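Local coordinates for protein T cell receptor gamma chain (Monodelphis domestica, PDB 7L15) that forms the gamma chain of a marsupial gamma-mu T cell receptor, pairing with a mu chain and probably taking part in antigen recognition at the T cell surface, at residues B[37-42]-B[47-52]. Residues are numbered along the deposited sequence; the frame is centred on the assembly and turned at random.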
ATOM      1  N   TRP B  37      -2.910 -10.503 -16.428  1.00 49.98           N
ATOM      2  CA  TRP B  37      -2.281  -9.197 -16.227  1.00 50.16           C
ATOM      3  C   TRP B  37      -3.356  -8.126 -16.200  1.00 48.94           C
ATOM      4  O   TRP B  37      -3.996  -7.867 -17.222  1.00 50.23           O
ATOM      5  CB  TRP B  37      -1.250  -8.891 -17.313  1.00 50.12           C
ATOM      6  CG  TRP B  37       0.056  -9.589 -17.083  1.00 52.95           C
ATOM      7  CD1 TRP B  37       0.470 -10.755 -17.645  1.00 51.93           C
ATOM      8  CD2 TRP B  37       1.108  -9.173 -16.206  1.00 41.10           C
ATOM      9  NE1 TRP B  37       1.723 -11.088 -17.183  1.00 51.04           N
ATOM     10  CE2 TRP B  37       2.135 -10.129 -16.300  1.00 56.54           C
ATOM     11  CE3 TRP B  37       1.289  -8.075 -15.371  1.00 46.85           C
ATOM     12  CZ2 TRP B  37       3.320 -10.028 -15.580  1.00 58.44           C
ATOM     13  CZ3 TRP B  37       2.471  -7.982 -14.644  1.00 49.76           C
ATOM     14  CH2 TRP B  37       3.468  -8.949 -14.759  1.00 47.05           C
ATOM     15  N   TYR B  38      -3.543  -7.506 -15.034  1.00 44.77           N
ATOM     16  CA  TYR B  38      -4.513  -6.444 -14.820  1.00 40.11           C
ATOM     17  C   TYR B  38      -3.787  -5.111 -14.685  1.00 48.09           C
ATOM     18  O   TYR B  38      -2.616  -5.056 -14.296  1.00 46.43           O
ATOM     19  CB  TYR B  38      -5.350  -6.696 -13.545  1.00 39.58           C
ATOM     20  CG  TYR B  38      -6.389  -7.817 -13.683  1.00 44.67           C
ATOM     21  CD1 TYR B  38      -6.022  -9.150 -13.603  1.00 44.48           C
ATOM     22  CD2 TYR B  38      -7.729  -7.520 -13.867  1.00 51.21           C
ATOM     23  CE1 TYR B  38      -6.961 -10.168 -13.724  1.00 47.31           C
ATOM     24  CE2 TYR B  38      -8.675  -8.523 -13.981  1.00 45.64           C
ATOM     25  CZ  TYR B  38      -8.289  -9.841 -13.917  1.00 50.74           C
ATOM     26  OH  TYR B  38      -9.241 -10.830 -14.031  1.00 47.51           O
ATOM     27  N   ARG B  39      -4.487  -4.034 -15.021  1.00 43.36           N
ATOM     28  CA  ARG B  39      -3.961  -2.691 -14.883  1.00 45.66           C
ATOM     29  C   ARG B  39      -4.926  -1.854 -14.068  1.00 45.61           C
ATOM     30  O   ARG B  39      -6.144  -1.927 -14.254  1.00 45.13           O
ATOM     31  CB  ARG B  39      -3.720  -2.012 -16.232  1.00 43.66           C
ATOM     32  CG  ARG B  39      -3.279  -0.549 -16.089  1.00 44.24           C
ATOM     33  CD  ARG B  39      -2.839   0.048 -17.416  1.00 50.30           C
ATOM     34  NE  ARG B  39      -3.934   0.058 -18.375  1.00 44.52           N
ATOM     35  CZ  ARG B  39      -3.808   0.380 -19.654  1.00 45.24           C
ATOM     36  NH1 ARG B  39      -2.623   0.727 -20.148  1.00 44.68           N
ATOM     37  NH2 ARG B  39      -4.878   0.371 -20.427  1.00 42.85           N
ATOM     38  N   SER B  40      -4.366  -1.021 -13.207  1.00 37.38           N
ATOM     39  CA  SER B  40      -5.125  -0.113 -12.375  1.00 39.01           C
ATOM     40  C   SER B  40      -4.647   1.313 -12.616  1.00 40.45           C
ATOM     41  O   SER B  40      -3.450   1.593 -12.504  1.00 40.44           O
ATOM     42  CB  SER B  40      -4.951  -0.496 -10.915  1.00 41.36           C
ATOM     43  OG  SER B  40      -5.420   0.523 -10.087  1.00 47.91           O
ATOM     44  N   GLN B  41      -5.588   2.225 -12.906  1.00 36.27           N
ATOM     45  CA  GLN B  41      -5.266   3.638 -13.065  1.00 36.80           C
ATOM     46  C   GLN B  41      -6.247   4.450 -12.240  1.00 39.80           C
ATOM     47  O   GLN B  41      -7.428   4.104 -12.141  1.00 41.44           O
ATOM     48  CB  GLN B  41      -5.302   4.096 -14.558  1.00 40.08           C
ATOM     49  CG  GLN B  41      -4.320   3.362 -15.498  1.00 36.94           C
ATOM     50  CD  GLN B  41      -4.495   3.726 -16.983  1.00 42.66           C
ATOM     51  OE1 GLN B  41      -5.621   3.810 -17.506  1.00 34.71           O
ATOM     52  NE2 GLN B  41      -3.378   3.957 -17.655  1.00 39.76           N
ATOM     53  N   GLU B  42      -5.739   5.530 -11.647  1.00 37.75           N
ATOM     54  CA  GLU B  42      -6.520   6.413 -10.793  1.00 34.27           C
ATOM     55  C   GLU B  42      -7.844   6.798 -11.437  1.00 37.55           C
ATOM     56  O   GLU B  42      -7.880   7.282 -12.566  1.00 42.90           O
ATOM     57  CB  GLU B  42      -5.699   7.671 -10.503  1.00 51.72           C
ATOM     58  CG  GLU B  42      -6.264   8.549  -9.418  1.00 72.89           C
ATOM     59  CD  GLU B  42      -6.236   7.878  -8.059  1.00 79.20           C
ATOM     60  OE1 GLU B  42      -5.337   7.041  -7.823  1.00 75.74           O
ATOM     61  OE2 GLU B  42      -7.122   8.178  -7.233  1.00 79.84           O
ATOM     62  N   GLU B  47      -8.755  -3.299 -14.868  1.00 38.25           N
ATOM     63  CA  GLU B  47      -9.227  -4.153 -15.945  1.00 40.25           C
ATOM     64  C   GLU B  47      -8.110  -5.085 -16.370  1.00 49.89           C
ATOM     65  O   GLU B  47      -6.923  -4.819 -16.153  1.00 47.11           O
ATOM     66  CB  GLU B  47      -9.735  -3.338 -17.143  1.00 39.24           C
ATOM     67  CG  GLU B  47      -8.727  -2.381 -17.767  1.00 50.74           C
ATOM     68  CD  GLU B  47      -9.252  -1.740 -19.066  1.00 65.46           C
ATOM     69  OE1 GLU B  47     -10.083  -2.374 -19.775  1.00 64.79           O
ATOM     70  OE2 GLU B  47      -8.827  -0.603 -19.373  1.00 67.94           O
ATOM     71  N   ARG B  48      -8.506  -6.199 -16.970  1.00 44.66           N
ATOM     72  CA  ARG B  48      -7.520  -7.142 -17.451  1.00 41.89           C
ATOM     73  C   ARG B  48      -7.058  -6.714 -18.835  1.00 43.50           C
ATOM     74  O   ARG B  48      -7.859  -6.258 -19.656  1.00 41.67           O
ATOM     75  CB  ARG B  48      -8.088  -8.555 -17.487  1.00 41.61           C
ATOM     76  CG  ARG B  48      -6.986  -9.590 -17.707  1.00 49.24           C
ATOM     77  CD  ARG B  48      -7.519 -11.014 -17.725  1.00 44.30           C
ATOM     78  NE  ARG B  48      -8.220 -11.298 -18.968  1.00 46.82           N
ATOM     79  CZ  ARG B  48      -8.792 -12.460 -19.257  1.00 56.10           C
ATOM     80  NH1 ARG B  48      -8.752 -13.460 -18.383  1.00 52.35           N
ATOM     81  NH2 ARG B  48      -9.413 -12.616 -20.419  1.00 57.69           N
ATOM     82  N   LEU B  49      -5.749  -6.802 -19.068  1.00 47.84           N
ATOM     83  CA  LEU B  49      -5.178  -6.489 -20.371  1.00 51.81           C
ATOM     84  C   LEU B  49      -5.015  -7.720 -21.249  1.00 53.64           C
ATOM     85  O   LEU B  49      -5.278  -7.649 -22.451  1.00 53.21           O
ATOM     86  CB  LEU B  49      -3.813  -5.809 -20.208  1.00 52.70           C
ATOM     87  CG  LEU B  49      -3.724  -4.595 -19.279  1.00 61.70           C
ATOM     88  CD1 LEU B  49      -2.438  -3.815 -19.503  1.00 69.27           C
ATOM     89  CD2 LEU B  49      -4.915  -3.684 -19.448  1.00 53.69           C
ATOM     90  N   LEU B  50      -4.588  -8.844 -20.679  1.00 54.84           N
ATOM     91  CA  LEU B  50      -4.307 -10.054 -21.443  1.00 56.67           C
ATOM     92  C   LEU B  50      -4.252 -11.232 -20.481  1.00 63.58           C
ATOM     93  O   LEU B  50      -4.140 -11.062 -19.266  1.00 60.12           O
ATOM     94  CB  LEU B  50      -2.990  -9.945 -22.231  1.00 52.90           C
ATOM     95  CG  LEU B  50      -1.621  -9.949 -21.531  1.00 52.82           C
ATOM     96  CD1 LEU B  50      -1.183 -11.336 -21.059  1.00 55.91           C
ATOM     97  CD2 LEU B  50      -0.559  -9.379 -22.465  1.00 50.93           C
ATOM     98  N   VAL B  51      -4.293 -12.434 -21.048  1.00 61.41           N
ATOM     99  CA  VAL B  51      -4.080 -13.660 -20.297  1.00 60.89           C
ATOM    100  C   VAL B  51      -3.081 -14.527 -21.058  1.00 63.87           C
ATOM    101  O   VAL B  51      -3.082 -14.568 -22.294  1.00 64.70           O
ATOM    102  CB  VAL B  51      -5.398 -14.419 -20.036  1.00 60.97           C
ATOM    103  CG1 VAL B  51      -6.065 -14.821 -21.348  1.00 57.16           C
ATOM    104  CG2 VAL B  51      -5.136 -15.633 -19.159  1.00 63.12           C
ATOM    105  N   TYR B  52      -2.205 -15.190 -20.317  1.00 61.43           N
ATOM    106  CA  TYR B  52      -1.103 -15.950 -20.877  1.00 62.86           C
ATOM    107  C   TYR B  52      -1.194 -17.379 -20.372  1.00 66.19           C
ATOM    108  O   TYR B  52      -1.322 -17.607 -19.163  1.00 53.66           O
ATOM    109  CB  TYR B  52       0.239 -15.325 -20.488  1.00 67.61           C
ATOM    110  CG  TYR B  52       1.461 -16.147 -20.846  1.00 74.29           C
ATOM    111  CD1 TYR B  52       1.915 -16.229 -22.157  1.00 71.15           C
ATOM    112  CD2 TYR B  52       2.174 -16.820 -19.864  1.00 77.87           C
ATOM    113  CE1 TYR B  52       3.043 -16.973 -22.480  1.00 82.83           C
ATOM    114  CE2 TYR B  52       3.303 -17.563 -20.173  1.00 83.46           C
ATOM    115  CZ  TYR B  52       3.735 -17.640 -21.481  1.00 87.63           C
ATOM    116  OH  TYR B  52       4.857 -18.386 -21.787  1.00 96.64           O
TER
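The C-C' hairpin of the immunoglobulin V domain pairs Trp-37 to Arg-39 with Glu-47 to Leu-50 as antiparallel strands, broken by a beta bulge. Arg-39 and Glu-47 form a hydrogen-bonded pair, Arg-39 N giving to Glu-47 O (2.8 Å) and Glu-47 N to Arg-39 O. At the bulge, Trp-37 hydrogen-bonds to two successive residues: its O accepts from Leu-49 N at 2.8 Å and its N gives to Leu-50 O at 3.1 Å. The extra residue is accommodated where Leu-49 leaves extended geometry (psi -41°); Leu-50 then shares the face of Trp-37, while the end of the Leu-49 side chain turns toward Arg-39.

On that face Trp-37, the core tryptophan of the V fold, lies beside Leu-50 and points the same way, its CD1 3.8 Å from Leu-50 CD1. The broad indole also reaches Cys-97 of the Cys-25–Cys-97 disulfide and Leu-82 of the facing sheet. Toward the turn, Leu-49 crosses Arg-39 at about a right angle and sets CD2 3.8 Å from Arg-39 CB; the long aliphatic stem of the arginine suits this apolar neighbour, while its guanidinium extends to polar groups, with NH1 in a weak hydrogen bond with Tyr-95 OH.

On the other side of the sheet, Tyr-38 and Arg-48 face the mu chain. The tyrosine ring offers a flat apolar face to the arginine methylenes: Arg-48 CB makes a CH-pi contact over it, 3.8 Å from the ring centroid. Their polar ends reach further, Tyr-38 OH hydrogen-bonding to Lys-105 NZ and to Leu-118 N of the mu chain, and Arg-48 forming a salt bridge with Asp-62. Because chi1 of Arg-48 (-168°) carries CG away from its own N, the chain continues along the ring and CD comes 4.1 Å from Tyr-38 OH.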